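Local coordinates for lysosome-associated membrane glycoprotein 1 (Mus musculus, PDB 5GV0), which is a heavily glycosylated lysosomal membrane protein whose membrane-proximal luminal domain probably contributes to LAMP assembly, at residues A[25-30]-A[91-96]. Sequence-based numbering, arbitrary orientation.
Sequences LNITYL and MTLPDA
Leu-93 sets one methyl, CD1, squarely over the ring of Tyr-29, 3.4 Å from the centroid and 7° off the normal, a CH-pi contact. Beside it, Ile-27 CD1 lies 4.4 Å from Leu-93 CD1, while Phe-101 of strand 100-105 packs on both aliphatic side chains. A second methyl, Ala-96 CB, approaches the ring obliquely, 3.6 Å from Tyr-29 CD2. With CG between the backbone N and carbonyl carbon (chi1 68°), the tyrosine extends from near the end of strand 14-30 toward the type I turn Leu-93 to Ala-96, which follows strand 81-92 and is closed by Ala-96 N bonding to Leu-93 O. The two strands belong to different sheets, so the ring joins the two sheets of the beta-prism fold of LAMP luminal domains. At the polar edge, Tyr-29 OH donates over 2.7 Å to the syn lone pair of Asp-95 OD1, which lies near the ring plane; the carboxylate is turned 62° from the ring. Arg-39 of strand 36-42 joins both groups, its NE bonded to the phenol oxygen and its NH1 in a salt bridge with Asp-95 OD2. One ring thus meets an aliphatic face and a charged edge, and the arginine probably helps stabilise the carboxylate as an anion.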
ATOM      1  N   LEU A  25       0.758  -9.432   0.415  1.00 10.21           N
ATOM      2  CA  LEU A  25      -0.630  -9.696   0.786  1.00 10.75           C
ATOM      3  C   LEU A  25      -0.713 -11.026   1.513  1.00 12.36           C
ATOM      4  O   LEU A  25      -0.209 -12.030   1.032  1.00 13.79           O
ATOM      5  CB  LEU A  25      -1.530  -9.709  -0.445  1.00 13.28           C
ATOM      6  CG  LEU A  25      -1.515  -8.433  -1.284  1.00 16.76           C
ATOM      7  CD1 LEU A  25      -2.096  -8.722  -2.650  1.00 20.93           C
ATOM      8  CD2 LEU A  25      -2.306  -7.344  -0.583  1.00 19.15           C
ATOM      9  N   ASN A  26      -1.344 -11.028   2.678  1.00  9.16           N
ATOM     10  CA  ASN A  26      -1.577 -12.254   3.424  1.00 12.50           C
ATOM     11  C   ASN A  26      -3.073 -12.529   3.386  1.00 12.70           C
ATOM     12  O   ASN A  26      -3.861 -11.786   3.982  1.00 11.46           O
ATOM     13  CB  ASN A  26      -1.054 -12.118   4.861  1.00 13.01           C
ATOM     14  CG  ASN A  26      -1.219 -13.388   5.686  1.00 28.35           C
ATOM     15  OD1 ASN A  26      -2.241 -14.065   5.621  1.00 24.13           O
ATOM     16  ND2 ASN A  26      -0.207 -13.699   6.489  1.00 41.96           N
ATOM     17  N   ILE A  27      -3.471 -13.566   2.659  1.00 13.16           N
ATOM     18  CA  ILE A  27      -4.891 -13.818   2.446  1.00 11.65           C
ATOM     19  C   ILE A  27      -5.305 -15.216   2.896  1.00 13.03           C
ATOM     20  O   ILE A  27      -4.667 -16.225   2.567  1.00 13.70           O
ATOM     21  CB  ILE A  27      -5.285 -13.599   0.962  1.00 12.65           C
ATOM     22  CG1 ILE A  27      -6.791 -13.786   0.791  1.00 19.40           C
ATOM     23  CG2 ILE A  27      -4.487 -14.505   0.023  1.00 15.51           C
ATOM     24  CD1 ILE A  27      -7.350 -13.084  -0.416  1.00 32.39           C
ATOM     25  N   THR A  28      -6.370 -15.253   3.689  1.00 12.41           N
ATOM     26  CA  THR A  28      -6.971 -16.500   4.128  1.00 14.73           C
ATOM     27  C   THR A  28      -8.263 -16.699   3.350  1.00 16.87           C
ATOM     28  O   THR A  28      -9.091 -15.795   3.294  1.00 17.93           O
ATOM     29  CB  THR A  28      -7.244 -16.480   5.634  1.00 15.38           C
ATOM     30  OG1 THR A  28      -6.008 -16.294   6.336  1.00 18.07           O
ATOM     31  CG2 THR A  28      -7.888 -17.777   6.085  1.00 17.49           C
ATOM     32  N   TYR A  29      -8.432 -17.865   2.733  1.00 15.04           N
ATOM     33  CA  TYR A  29      -9.622 -18.100   1.925  1.00 13.63           C
ATOM     34  C   TYR A  29     -10.025 -19.568   1.863  1.00 16.25           C
ATOM     35  O   TYR A  29      -9.258 -20.456   2.222  1.00 17.19           O
ATOM     36  CB  TYR A  29      -9.414 -17.553   0.509  1.00 15.42           C
ATOM     37  CG  TYR A  29      -8.379 -18.274  -0.331  1.00 18.31           C
ATOM     38  CD1 TYR A  29      -7.024 -17.978  -0.217  1.00 15.40           C
ATOM     39  CD2 TYR A  29      -8.763 -19.225  -1.270  1.00 20.67           C
ATOM     40  CE1 TYR A  29      -6.084 -18.619  -1.002  1.00 15.44           C
ATOM     41  CE2 TYR A  29      -7.829 -19.872  -2.059  1.00 17.62           C
ATOM     42  CZ  TYR A  29      -6.492 -19.564  -1.921  1.00 17.55           C
ATOM     43  OH  TYR A  29      -5.553 -20.196  -2.700  1.00 18.61           O
ATOM     44  N   LEU A  30     -11.255 -19.795   1.411  1.00 20.66           N
ATOM     45  CA  LEU A  30     -11.806 -21.133   1.240  1.00 21.05           C
ATOM     46  C   LEU A  30     -11.496 -21.679  -0.142  1.00 24.47           C
ATOM     47  O   LEU A  30     -11.829 -21.053  -1.147  1.00 21.82           O
ATOM     48  CB  LEU A  30     -13.320 -21.112   1.455  1.00 24.17           C
ATOM     49  CG  LEU A  30     -13.827 -20.998   2.891  1.00 31.37           C
ATOM     50  CD1 LEU A  30     -15.336 -20.803   2.913  1.00 44.32           C
ATOM     51  CD2 LEU A  30     -13.436 -22.236   3.675  1.00 36.96           C
ATOM     52  N   MET A  91      -8.762  -9.782  -7.016  1.00 13.24           N
ATOM     53  CA  MET A  91      -7.913 -10.946  -7.196  1.00 13.26           C
ATOM     54  C   MET A  91      -8.646 -12.121  -7.809  1.00 14.38           C
ATOM     55  O   MET A  91      -9.838 -12.309  -7.587  1.00 15.02           O
ATOM     56  CB  MET A  91      -7.311 -11.345  -5.851  1.00 20.99           C
ATOM     57  CG  MET A  91      -6.134 -12.284  -5.953  1.00 21.92           C
ATOM     58  SD  MET A  91      -5.240 -12.341  -4.393  1.00 29.28           S
ATOM     59  CE  MET A  91      -3.642 -12.908  -4.962  1.00 27.67           C
ATOM     60  N   THR A  92      -7.921 -12.917  -8.588  1.00 15.84           N
ATOM     61  CA  THR A  92      -8.435 -14.198  -9.042  1.00 17.66           C
ATOM     62  C   THR A  92      -7.561 -15.320  -8.479  1.00 20.50           C
ATOM     63  O   THR A  92      -6.354 -15.360  -8.720  1.00 19.98           O
ATOM     64  CB  THR A  92      -8.487 -14.283 -10.574  1.00 18.46           C
ATOM     65  OG1 THR A  92      -9.458 -13.353 -11.070  1.00 24.10           O
ATOM     66  CG2 THR A  92      -8.882 -15.685 -11.012  1.00 22.87           C
ATOM     67  N   LEU A  93      -8.177 -16.202  -7.702  1.00 19.25           N
ATOM     68  CA  LEU A  93      -7.498 -17.366  -7.147  1.00 19.25           C
ATOM     69  C   LEU A  93      -8.122 -18.625  -7.734  1.00 19.13           C
ATOM     70  O   LEU A  93      -9.223 -19.007  -7.337  1.00 21.99           O
ATOM     71  CB  LEU A  93      -7.598 -17.392  -5.622  1.00 21.92           C
ATOM     72  CG  LEU A  93      -6.909 -16.285  -4.818  1.00 21.44           C
ATOM     73  CD1 LEU A  93      -7.370 -16.325  -3.370  1.00 20.61           C
ATOM     74  CD2 LEU A  93      -5.405 -16.430  -4.897  1.00 23.95           C
ATOM     75  N   PRO A  94      -7.421 -19.269  -8.679  1.00 25.25           N
ATOM     76  CA  PRO A  94      -7.961 -20.415  -9.416  1.00 23.84           C
ATOM     77  C   PRO A  94      -8.470 -21.551  -8.524  1.00 23.48           C
ATOM     78  O   PRO A  94      -9.448 -22.190  -8.900  1.00 24.78           O
ATOM     79  CB  PRO A  94      -6.767 -20.876 -10.257  1.00 22.74           C
ATOM     80  CG  PRO A  94      -5.947 -19.654 -10.437  1.00 31.84           C
ATOM     81  CD  PRO A  94      -6.065 -18.918  -9.133  1.00 20.42           C
ATOM     82  N   ASP A  95      -7.851 -21.779  -7.368  1.00 22.84           N
ATOM     83  CA  ASP A  95      -8.244 -22.903  -6.520  1.00 22.54           C
ATOM     84  C   ASP A  95      -9.236 -22.511  -5.426  1.00 21.46           C
ATOM     85  O   ASP A  95      -9.542 -23.315  -4.547  1.00 25.98           O
ATOM     86  CB  ASP A  95      -7.007 -23.562  -5.893  1.00 23.93           C
ATOM     87  CG  ASP A  95      -6.343 -22.699  -4.829  1.00 29.65           C
ATOM     88  OD1 ASP A  95      -6.563 -21.467  -4.811  1.00 24.54           O
ATOM     89  OD2 ASP A  95      -5.578 -23.267  -4.015  1.00 24.93           O
ATOM     90  N   ALA A  96      -9.742 -21.282  -5.481  1.00 21.20           N
ATOM     91  CA  ALA A  96     -10.700 -20.820  -4.479  1.00 20.61           C
ATOM     92  C   ALA A  96     -12.133 -21.214  -4.821  1.00 26.45           C
ATOM     93  O   ALA A  96     -12.483 -21.371  -5.990  1.00 28.88           O
ATOM     94  CB  ALA A  96     -10.607 -19.307  -4.313  1.00 21.81           C
TER